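Local coordinates for protein leucine--tRNA ligase (Agrobacterium radiobacter, PDB 5AH5) that probably catalyses the ATP-dependent attachment of leucine to tRNA(Leu), releasing AMP and diphosphate, as a class I aminoacyl-tRNA synthetase, at residues B[46-49]-B[50-53]; B[538-541]-B[542-546]; B[697-700]-B[701-705]; B[777-780]-B[781-785]. All coordinates share one frame; numbering follows the deposited sequence.

From the N terminus, the four contacts follow one another in series; none nests in or crosses another. Each is local, made by neighbouring turns of a helix or at a helix start, so none closes a long loop. Contact 1 begins helix 48-66, between strands 32-37 and 70-72 of the parallel sheet, at the adenylate-analogue site. Contact 2 lies in helix 533-546, which links strands 520-524 and 556-560 of that same sheet; the nearest atoms of contacts 1 and 2 are about 17 Å apart. Contact 3 starts helix 701-715 in the anticodon-binding family region. Contact 4 sits on helix 776-785 against the C-terminal mixed sheet, its centre about 36 Å from that of contact 3.

Contact 1: residues B[46-49]-B[50-53]; sequences LHIG and HVRN. With LSS (5'-O-(L-leucylsulfamoyl)adenosine), chain I.
His50 meets the backbone of His47 with one ring nitrogen and the bound 5'-O-(L-leucylsulfamoyl)adenosine with the other. Its NE2 donates to the sulfamoyl oxygen O2A of LSS over 2.9 Å, nearly straight at 162°, while ND1 accepts from His47 N at 3.1 Å, the donor tilted 17° out of the imidazole plane. Bonds at both nitrogens fix the rotation of the ring. Three residues on, the ribose hydroxyl O3 of LSS donates to Asn53 OD1 at 2.6 Å, and Asn53 ND2 is held by Ile524 O. Gly49, just before His50, presents CA to the adenine, 3.5 Å from LSS C6, so that the base packs directly on the backbone. His47, in one of its two deposited conformers, completes this first shell: a chi1 of 75° swings its imidazole back over the helix start, bringing NE2 within 2.9 Å of LSS N7.

The same imidazole positions its neighbour, laying CD2 over a face of the His50 ring in an offset stack, centroids 4.1 Å apart. In the second shell, Leu46 packs CD1 on His50 CB at 3.5 Å. Gly49 O accepts Asn53 N at 3.1 Å, a helical bond that holds the backbone from which the Asn53 side chain reaches the ribose.

Residues 47-50 spell the HIGH signature of class I synthetases, with His47 as N-cap of helix 48-66. The segment lies in the unit strand 32-37, helix 48-66, strand 70-72; Leu46 leans on helix 95-112, and Ile48 and Arg52 on strand 565-566.

Contact 2: residues B[538-541]-B[542-546]; sequences RFIT and KVLHD
Phe539 and Val543 supply the closest apolar meeting of this helical stretch: Val543 CG2 stands 3.4 Å from Phe539 CE1, on an oblique approach to the ring. Phe539 CG is anti to its backbone nitrogen (chi1 164°), which swings the ring toward the following turn. One position along, Ile540 CG2 rests on Leu544 CD1 at 3.7 Å.

The charged pair Arg538 and Lys542 runs side by side in the same direction, with Arg538 NH2 and Lys542 NZ 4.3 Å apart. Both reach Glu554 OE2 by salt bridges, and Lys542 NZ also bridges Asp203 and Asp553, while Arg538 NH1 is hydrogen-bonded to Gln218 and to Leu200 O, and His545 ND1 to Asp553. The neighbouring positive charges are thus probably balanced by the carboxylates of Glu554, Asp203 and Asp553.

Backbone bonds of the i to i+4 kind give the helical evidence: Val543 N to Phe539 O at 3.1 Å, Leu544 N to Ile540 O at 2.9 Å and His545 N to Thr541 O at 2.8 Å.

Helix 533-546 is the crossover between parallel strands 520-524 and 556-560. Val543 and Leu544 lean on helix 128-143, Phe539 and Ile540 on strand 415-419, where Trp415 receives both, and the Lys542 side chain lies against helix 197-202.

Contact 3: residues B[697-700]-B[701-705]; sequences GKAS and PTVLA
Ser700 is tied to the first turn of helix 701-715 through its carbonyl. Leu704 N donates to Ser700 O over 3.2 Å, a normal i to i+4 bond that runs nearly along the C=O axis. Val703 N reaches the same oxygen at 2.9 Å, but its N-H...O angle of 124° marks a weak bond. One carbonyl thus takes a main donor and a lesser one as the chain turns into the helix.

Although Ser700 holds the N-cap position, its side chain makes no capping bond; OG is hydrogen-bonded to Asp655 instead. Pro701 follows as the first helical residue, where its nitrogen has no hydrogen to offer.

Apolar touches are light. Ala699 CB lies 4.4 Å from Leu704 CB and 4.5 Å from Val703 CG1. Separately, the methyl CD2 of Leu704 makes a van der Waals approach to the backbone of Gly697, 4.0 Å from its N, where the chain takes a positive phi of 88°.

The stretch makes the turn from helix 678-695 into helix 701-715, in the anticodon-binding family region. Ala699 and Val703 pack on helix 653-674, and Leu704 and Ala705 on helix 634-639.

Contact 4: residues B[777-780]-B[781-785]; sequences EDIL and STVLA
Helix 776-785 lies on the C-terminal mixed sheet, and here two of its successive turns are joined by backbone bonds, one side-chain bond and two apolar pairs. Thr782 meets Asp778 O twice: OG1 donates at 2.7 Å and N at 2.8 Å, the two arriving from opposite faces of the carbonyl plane. The hydroxyl can do this because OG1 sits beside the backbone N (chi1 -56°), which turns it back to the carbonyl four residues earlier.

The other i to i+4 links carry single donors. Ser781 N reaches Glu777 O at 2.9 Å, with the donor 33° out of the carbonyl plane, whereas Val783 N to Ile779 O and Leu784 N to Leu780 O approach more directly, with a C=O...N angle of 165° for the first.

On the apolar side, Leu780 CG and Leu784 CD1 are 3.8 Å apart, and Ile779 CG2 lies 4.2 Å from Val783 CG2. Val783 CG2 also settles 3.2 Å from Ile779 O. Ile779, Thr782 and Val783 face strand 763-771, while Val783 and Leu780 touch strand 808-813, and Leu780 and Leu784 strand 798-804.

A largely apolar side, with Thr782 among it, therefore rests on the sheet, while Glu777 and Ser781 are exposed. The Thr782 hydroxyl is satisfied by its own helix, while the Thr782 side chain also touches Met768 and Ile770 of strand 763-771.

Contact 1: residues B[46-49]-B[50-53]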
loop_
_atom_site.group_PDB
_atom_site.type_symbol
_atom_site.label_atom_id
_atom_site.label_comp_id
_atom_site.label_asym_id
_atom_site.label_seq_id
_atom_site.Cartn_x
_atom_site.Cartn_y
_atom_site.Cartn_z
ATOM N N LEU B 46 -10.309 -9.422 -14.034
ATOM C CA LEU B 46 -10.193 -9.408 -12.573
ATOM C C LEU B 46 -9.684 -10.806 -12.145
ATOM O O LEU B 46 -10.145 -11.821 -12.661
ATOM C CB LEU B 46 -11.517 -9.129 -11.915
ATOM C CG LEU B 46 -11.441 -8.619 -10.479
ATOM C CD1 LEU B 46 -10.819 -7.229 -10.413
ATOM C CD2 LEU B 46 -12.821 -8.651 -9.810
ATOM N N HIS B 47 -8.646 -10.856 -11.335
ATOM C CA HIS B 47 -8.227 -12.125 -10.766
ATOM C C HIS B 47 -8.430 -12.235 -9.227
ATOM O O HIS B 47 -8.581 -11.244 -8.498
ATOM C CB HIS B 47 -6.816 -12.462 -11.270
ATOM C CG HIS B 47 -5.726 -11.666 -10.643
ATOM N ND1 HIS B 47 -4.436 -11.657 -11.131
ATOM C CD2 HIS B 47 -5.714 -10.893 -9.542
ATOM C CE1 HIS B 47 -3.673 -10.920 -10.347
ATOM N NE2 HIS B 47 -4.431 -10.421 -9.389
ATOM N N ILE B 48 -8.432 -13.480 -8.750
ATOM C CA ILE B 48 -8.863 -13.818 -7.416
ATOM C C ILE B 48 -8.167 -13.028 -6.339
ATOM O O ILE B 48 -8.753 -12.722 -5.300
ATOM C CB ILE B 48 -8.780 -15.347 -7.139
ATOM C CG1 ILE B 48 -9.700 -15.725 -5.964
ATOM C CG2 ILE B 48 -7.325 -15.744 -6.962
ATOM C CD1 ILE B 48 -11.203 -15.807 -6.295
ATOM N N GLY B 49 -6.945 -12.643 -6.580
ATOM C CA GLY B 49 -6.208 -11.792 -5.694
ATOM C C GLY B 49 -6.828 -10.442 -5.487
ATOM O O GLY B 49 -6.864 -9.925 -4.346
ATOM N N HIS B 50 -7.296 -9.830 -6.601
ATOM C CA HIS B 50 -8.065 -8.626 -6.490
ATOM C C HIS B 50 -9.309 -8.792 -5.638
ATOM O O HIS B 50 -9.688 -7.861 -4.966
ATOM C CB HIS B 50 -8.539 -8.136 -7.901
ATOM C CG HIS B 50 -7.426 -7.803 -8.853
ATOM N ND1 HIS B 50 -7.402 -8.268 -10.142
ATOM C CD2 HIS B 50 -6.379 -6.956 -8.750
ATOM C CE1 HIS B 50 -6.384 -7.749 -10.797
ATOM N NE2 HIS B 50 -5.733 -6.964 -9.964
ATOM N N VAL B 51 -10.043 -9.884 -5.840
ATOM C CA VAL B 51 -11.218 -10.126 -5.114
ATOM C C VAL B 51 -10.937 -10.083 -3.594
ATOM O O VAL B 51 -11.741 -9.534 -2.839
ATOM C CB VAL B 51 -11.823 -11.478 -5.435
ATOM C CG1 VAL B 51 -13.086 -11.698 -4.619
ATOM C CG2 VAL B 51 -12.125 -11.575 -6.900
ATOM N N ARG B 52 -9.779 -10.604 -3.179
ATOM C CA ARG B 52 -9.409 -10.615 -1.753
ATOM C C ARG B 52 -9.157 -9.187 -1.263
ATOM O O ARG B 52 -9.669 -8.756 -0.210
ATOM C CB ARG B 52 -8.181 -11.469 -1.469
ATOM C CG ARG B 52 -7.904 -11.527 0.024
ATOM C CD ARG B 52 -6.624 -12.224 0.346
ATOM N NE ARG B 52 -6.569 -12.586 1.755
ATOM C CZ ARG B 52 -5.513 -13.093 2.343
ATOM N NH1 ARG B 52 -4.409 -13.379 1.609
ATOM N NH2 ARG B 52 -5.555 -13.376 3.665
ATOM N N ASN B 53 -8.329 -8.488 -2.025
ATOM C CA ASN B 53 -7.962 -7.131 -1.756
ATOM C C ASN B 53 -9.195 -6.169 -1.618
ATOM O O ASN B 53 -9.273 -5.335 -0.694
ATOM C CB ASN B 53 -7.034 -6.677 -2.869
ATOM C CG ASN B 53 -6.320 -5.417 -2.582
ATOM O OD1 ASN B 53 -5.295 -5.150 -3.233
ATOM N ND2 ASN B 53 -6.827 -4.598 -1.667
HETATM C C1 LSS I . -1.322 -2.470 -9.165
HETATM N N1 LSS I . -3.071 -11.756 -4.011
HETATM O O1 LSS I . -0.507 -3.040 -8.473
HETATM S S1 LSS I . -2.463 -4.577 -9.744
HETATM C C2 LSS I . -3.334 -10.676 -3.279
HETATM N N2 LSS I . -2.283 -3.096 -9.820
HETATM O O2 LSS I . -1.356 -6.283 -4.362
HETATM N N3 LSS I . -3.394 -9.431 -3.799
HETATM O O3 LSS I . -2.996 -4.095 -4.008
HETATM C C4 LSS I . -3.184 -9.278 -5.128
HETATM N N4 LSS I . -2.055 -0.458 -10.452
HETATM O O4 LSS I . -4.403 -6.152 -6.169
HETATM C C5 LSS I . -2.819 -10.356 -5.925
HETATM O O5 LSS I . -2.816 -4.949 -8.232
HETATM C C6 LSS I . -2.740 -11.610 -5.344
HETATM N N6 LSS I . -2.443 -12.676 -6.131
HETATM C C7 LSS I . -1.280 1.278 -7.986
HETATM N N7 LSS I . -2.621 -9.891 -7.185
HETATM C C8 LSS I . -2.803 -8.542 -7.169
HETATM C C9 LSS I . -1.476 -0.240 -8.020
HETATM N N9 LSS I . -3.176 -8.187 -5.911
HETATM C CA LSS I . -1.216 -0.984 -9.343
HETATM C C10 LSS I . 0.220 1.588 -8.119
HETATM C C11 LSS I . -1.944 1.827 -6.673
HETATM O O1A LSS I . -1.342 -5.470 -10.067
HETATM C C21 LSS I . -3.435 -6.853 -5.407
HETATM C C22 LSS I . -2.216 -5.998 -5.428
HETATM C C23 LSS I . -2.795 -4.583 -5.363
HETATM C C24 LSS I . -4.094 -4.774 -6.118
HETATM C C25 LSS I . -3.974 -4.412 -7.600
HETATM O O2A LSS I . -3.639 -5.021 -10.462
#

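Contact 2: residues B[538-541]-B[542-546]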
loop_
_atom_site.group_PDB
_atom_site.type_symbol
_atom_site.label_atom_id
_atom_site.label_comp_id
_atom_site.label_asym_id
_atom_site.label_seq_id
_atom_site.Cartn_x
_atom_site.Cartn_y
_atom_site.Cartn_z
ATOM N N ARG B 538 3.769 9.183 -1.341
ATOM C CA ARG B 538 4.120 10.016 -0.201
ATOM C C ARG B 538 4.881 11.248 -0.696
ATOM O O ARG B 538 4.640 12.358 -0.228
ATOM C CB ARG B 538 4.922 9.255 0.851
ATOM C CG ARG B 538 4.158 8.093 1.481
ATOM C CD ARG B 538 5.084 7.334 2.452
ATOM N NE ARG B 538 5.506 8.296 3.486
ATOM C CZ ARG B 538 6.755 8.561 3.877
ATOM N NH1 ARG B 538 7.806 7.863 3.452
ATOM N NH2 ARG B 538 6.938 9.528 4.771
ATOM N N PHE B 539 5.780 11.060 -1.655
ATOM C CA PHE B 539 6.559 12.184 -2.173
ATOM C C PHE B 539 5.655 13.254 -2.837
ATOM O O PHE B 539 5.759 14.452 -2.567
ATOM C CB PHE B 539 7.628 11.676 -3.156
ATOM C CG PHE B 539 8.221 12.750 -4.027
ATOM C CD1 PHE B 539 8.773 13.890 -3.470
ATOM C CD2 PHE B 539 8.237 12.610 -5.408
ATOM C CE1 PHE B 539 9.341 14.881 -4.261
ATOM C CE2 PHE B 539 8.782 13.609 -6.219
ATOM C CZ PHE B 539 9.341 14.742 -5.640
ATOM N N ILE B 540 4.718 12.811 -3.642
ATOM C CA ILE B 540 3.921 13.765 -4.440
ATOM C C ILE B 540 2.925 14.457 -3.520
ATOM O O ILE B 540 2.565 15.616 -3.776
ATOM C CB ILE B 540 3.304 13.091 -5.704
ATOM C CG1 ILE B 540 4.408 12.856 -6.742
ATOM C CG2 ILE B 540 2.145 13.846 -6.339
ATOM C CD1 ILE B 540 5.131 14.088 -7.203
ATOM N N THR B 541 2.548 13.796 -2.410
ATOM C CA THR B 541 1.631 14.422 -1.443
ATOM C C THR B 541 2.296 15.610 -0.759
ATOM O O THR B 541 1.726 16.698 -0.660
ATOM C CB THR B 541 1.046 13.364 -0.502
ATOM O OG1 THR B 541 0.256 12.447 -1.293
ATOM C CG2 THR B 541 0.137 14.022 0.597
ATOM N N LYS B 542 3.557 15.442 -0.401
ATOM C CA LYS B 542 4.320 16.521 0.201
ATOM C C LYS B 542 4.534 17.665 -0.780
ATOM O O LYS B 542 4.414 18.826 -0.441
ATOM C CB LYS B 542 5.653 15.958 0.709
ATOM C CG LYS B 542 5.431 14.878 1.800
ATOM C CD LYS B 542 6.701 14.467 2.473
ATOM C CE LYS B 542 6.516 13.323 3.481
ATOM N NZ LYS B 542 5.439 13.589 4.489
ATOM N N VAL B 543 4.864 17.333 -2.007
ATOM C CA VAL B 543 5.030 18.340 -3.052
ATOM C C VAL B 543 3.728 19.135 -3.196
ATOM O O VAL B 543 3.759 20.350 -3.127
ATOM C CB VAL B 543 5.472 17.707 -4.407
ATOM C CG1 VAL B 543 5.412 18.743 -5.521
ATOM C CG2 VAL B 543 6.863 17.171 -4.292
ATOM N N LEU B 544 2.593 18.448 -3.353
ATOM C CA LEU B 544 1.342 19.132 -3.547
ATOM C C LEU B 544 0.899 19.912 -2.318
ATOM O O LEU B 544 0.224 20.953 -2.440
ATOM C CB LEU B 544 0.216 18.152 -4.010
ATOM C CG LEU B 544 0.459 17.430 -5.347
ATOM C CD1 LEU B 544 -0.557 16.307 -5.556
ATOM C CD2 LEU B 544 0.445 18.419 -6.518
ATOM N N HIS B 545 1.261 19.415 -1.143
ATOM C CA HIS B 545 1.052 20.141 0.118
ATOM C C HIS B 545 1.820 21.465 0.056
ATOM O O HIS B 545 1.211 22.545 0.038
ATOM C CB HIS B 545 1.493 19.269 1.303
ATOM C CG HIS B 545 1.386 19.923 2.641
ATOM N ND1 HIS B 545 2.151 19.524 3.713
ATOM C CD2 HIS B 545 0.608 20.929 3.095
ATOM C CE1 HIS B 545 1.844 20.252 4.772
ATOM N NE2 HIS B 545 0.905 21.106 4.424
ATOM N N ASP B 546 3.124 21.388 -0.121
ATOM C CA ASP B 546 3.930 22.612 -0.219
ATOM C C ASP B 546 3.431 23.590 -1.297
ATOM O O ASP B 546 3.535 24.786 -1.103
ATOM C CB ASP B 546 5.388 22.320 -0.538
ATOM C CG ASP B 546 6.052 21.450 0.459
ATOM O OD1 ASP B 546 5.554 21.244 1.603
ATOM O OD2 ASP B 546 7.115 20.914 0.080
#

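Contact 3: residues B[697-700]-B[701-705]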
loop_
_atom_site.group_PDB
_atom_site.type_symbol
_atom_site.label_atom_id
_atom_site.label_comp_id
_atom_site.label_asym_id
_atom_site.label_seq_id
_atom_site.Cartn_x
_atom_site.Cartn_y
_atom_site.Cartn_z
ATOM N N GLY B 697 -35.390 -21.530 20.587
ATOM C CA GLY B 697 -36.457 -22.534 20.839
ATOM C C GLY B 697 -36.755 -22.784 22.330
ATOM O O GLY B 697 -37.916 -22.896 22.702
ATOM N N LYS B 698 -35.734 -22.873 23.180
ATOM C CA LYS B 698 -35.922 -22.529 24.609
ATOM C C LYS B 698 -36.044 -20.994 24.873
ATOM O O LYS B 698 -36.544 -20.567 25.929
ATOM C CB LYS B 698 -34.814 -23.135 25.476
ATOM C CG LYS B 698 -34.945 -24.658 25.635
ATOM C CD LYS B 698 -33.823 -25.279 26.471
ATOM C CE LYS B 698 -32.486 -25.348 25.728
ATOM N NZ LYS B 698 -31.294 -25.446 26.615
ATOM N N ALA B 699 -35.613 -20.161 23.922
ATOM C CA ALA B 699 -35.664 -18.712 24.120
ATOM C C ALA B 699 -37.078 -18.165 23.926
ATOM O O ALA B 699 -37.889 -18.724 23.177
ATOM C CB ALA B 699 -34.680 -18.011 23.186
ATOM N N SER B 700 -37.396 -17.064 24.594
ATOM C CA SER B 700 -38.702 -16.421 24.341
ATOM C C SER B 700 -38.695 -15.985 22.850
ATOM O O SER B 700 -37.661 -15.527 22.383
ATOM C CB SER B 700 -38.908 -15.203 25.238
ATOM O OG SER B 700 -38.241 -15.358 26.492
ATOM N N PRO B 701 -39.806 -16.186 22.110
ATOM C CA PRO B 701 -39.923 -15.814 20.704
ATOM C C PRO B 701 -39.266 -14.451 20.348
ATOM O O PRO B 701 -38.461 -14.365 19.415
ATOM C CB PRO B 701 -41.431 -15.732 20.496
ATOM C CG PRO B 701 -42.004 -16.691 21.479
ATOM C CD PRO B 701 -41.015 -16.880 22.590
ATOM N N THR B 702 -39.571 -13.427 21.135
ATOM C CA THR B 702 -39.111 -12.082 20.856
ATOM C C THR B 702 -37.581 -12.010 20.943
ATOM O O THR B 702 -36.967 -11.315 20.133
ATOM C CB THR B 702 -39.843 -11.035 21.745
ATOM O OG1 THR B 702 -41.226 -10.940 21.345
ATOM C CG2 THR B 702 -39.213 -9.649 21.642
ATOM N N VAL B 703 -36.978 -12.741 21.877
ATOM C CA VAL B 703 -35.526 -12.751 22.037
ATOM C C VAL B 703 -34.859 -13.423 20.832
ATOM O O VAL B 703 -33.734 -13.050 20.451
ATOM C CB VAL B 703 -35.091 -13.489 23.312
ATOM C CG1 VAL B 703 -33.581 -13.688 23.352
ATOM C CG2 VAL B 703 -35.570 -12.720 24.541
ATOM N N LEU B 704 -35.528 -14.450 20.319
ATOM C CA LEU B 704 -35.024 -15.230 19.231
ATOM C C LEU B 704 -35.205 -14.466 17.922
ATOM O O LEU B 704 -34.303 -14.431 17.147
ATOM C CB LEU B 704 -35.730 -16.572 19.134
ATOM C CG LEU B 704 -35.273 -17.455 17.968
ATOM C CD1 LEU B 704 -33.784 -17.769 18.087
ATOM C CD2 LEU B 704 -36.103 -18.725 17.854
ATOM N N ALA B 705 -36.351 -13.865 17.683
ATOM C CA ALA B 705 -36.508 -13.024 16.482
ATOM C C ALA B 705 -35.475 -11.858 16.465
ATOM O O ALA B 705 -34.833 -11.581 15.435
ATOM C CB ALA B 705 -37.903 -12.484 16.367
#

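Contact 4: residues B[777-780]-B[781-785]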
loop_
_atom_site.group_PDB
_atom_site.type_symbol
_atom_site.label_atom_id
_atom_site.label_comp_id
_atom_site.label_asym_id
_atom_site.label_seq_id
_atom_site.Cartn_x
_atom_site.Cartn_y
_atom_site.Cartn_z
ATOM N N GLU B 777 -15.527 -8.639 49.351
ATOM C CA GLU B 777 -15.255 -9.524 50.491
ATOM C C GLU B 777 -15.979 -10.866 50.383
ATOM O O GLU B 777 -15.487 -11.894 50.882
ATOM C CB GLU B 777 -15.499 -8.843 51.881
ATOM C CG GLU B 777 -16.946 -8.545 52.282
ATOM C CD GLU B 777 -17.407 -7.104 51.983
ATOM O OE1 GLU B 777 -16.880 -6.478 51.003
ATOM O OE2 GLU B 777 -18.324 -6.617 52.719
ATOM N N ASP B 778 -17.165 -10.837 49.789
ATOM C CA ASP B 778 -17.939 -12.077 49.517
ATOM C C ASP B 778 -17.307 -12.910 48.421
ATOM O O ASP B 778 -17.331 -14.153 48.493
ATOM C CB ASP B 778 -19.400 -11.755 49.192
ATOM C CG ASP B 778 -20.175 -11.149 50.387
ATOM O OD1 ASP B 778 -19.685 -11.204 51.545
ATOM O OD2 ASP B 778 -21.299 -10.622 50.158
ATOM N N ILE B 779 -16.727 -12.255 47.400
ATOM C CA ILE B 779 -15.982 -12.984 46.389
ATOM C C ILE B 779 -14.831 -13.742 47.048
ATOM O O ILE B 779 -14.728 -14.949 46.919
ATOM C CB ILE B 779 -15.446 -12.072 45.269
ATOM C CG1 ILE B 779 -16.599 -11.494 44.483
ATOM C CG2 ILE B 779 -14.472 -12.830 44.368
ATOM C CD1 ILE B 779 -16.187 -10.482 43.421
ATOM N N LEU B 780 -14.009 -13.043 47.803
ATOM C CA LEU B 780 -12.903 -13.681 48.507
ATOM C C LEU B 780 -13.370 -14.796 49.448
ATOM O O LEU B 780 -12.824 -15.878 49.469
ATOM C CB LEU B 780 -12.128 -12.657 49.346
ATOM C CG LEU B 780 -10.911 -13.201 50.046
ATOM C CD1 LEU B 780 -9.855 -13.627 49.053
ATOM C CD2 LEU B 780 -10.376 -12.154 51.005
ATOM N N SER B 781 -14.376 -14.512 50.224
ATOM C CA SER B 781 -14.913 -15.520 51.139
ATOM C C SER B 781 -15.441 -16.772 50.347
ATOM O O SER B 781 -15.162 -17.914 50.714
ATOM C CB SER B 781 -15.994 -14.860 52.018
ATOM O OG SER B 781 -16.903 -15.814 52.396
ATOM N N THR B 782 -16.096 -16.551 49.211
ATOM C CA THR B 782 -16.538 -17.664 48.365
ATOM C C THR B 782 -15.368 -18.474 47.775
ATOM O O THR B 782 -15.412 -19.724 47.764
ATOM C CB THR B 782 -17.473 -17.167 47.242
ATOM O OG1 THR B 782 -18.549 -16.474 47.868
ATOM C CG2 THR B 782 -18.046 -18.349 46.381
ATOM N N VAL B 783 -14.330 -17.780 47.355
ATOM C CA VAL B 783 -13.107 -18.396 46.794
ATOM C C VAL B 783 -12.387 -19.253 47.863
ATOM O O VAL B 783 -11.958 -20.364 47.584
ATOM C CB VAL B 783 -12.093 -17.367 46.199
ATOM C CG1 VAL B 783 -10.887 -18.067 45.606
ATOM C CG2 VAL B 783 -12.720 -16.551 45.088
ATOM N N LEU B 784 -12.269 -18.736 49.075
ATOM C CA LEU B 784 -11.513 -19.412 50.143
ATOM C C LEU B 784 -12.230 -20.645 50.591
ATOM O O LEU B 784 -11.594 -21.549 51.055
ATOM C CB LEU B 784 -11.207 -18.507 51.343
ATOM C CG LEU B 784 -10.312 -17.326 50.977
ATOM C CD1 LEU B 784 -10.211 -16.346 52.144
ATOM C CD2 LEU B 784 -8.977 -17.820 50.508
ATOM N N ALA B 785 -13.526 -20.686 50.375
ATOM C CA ALA B 785 -14.331 -21.849 50.629
ATOM C C ALA B 785 -14.278 -22.950 49.600
ATOM O O ALA B 785 -14.622 -24.047 49.931
ATOM C CB ALA B 785 -15.785 -21.421 50.828
#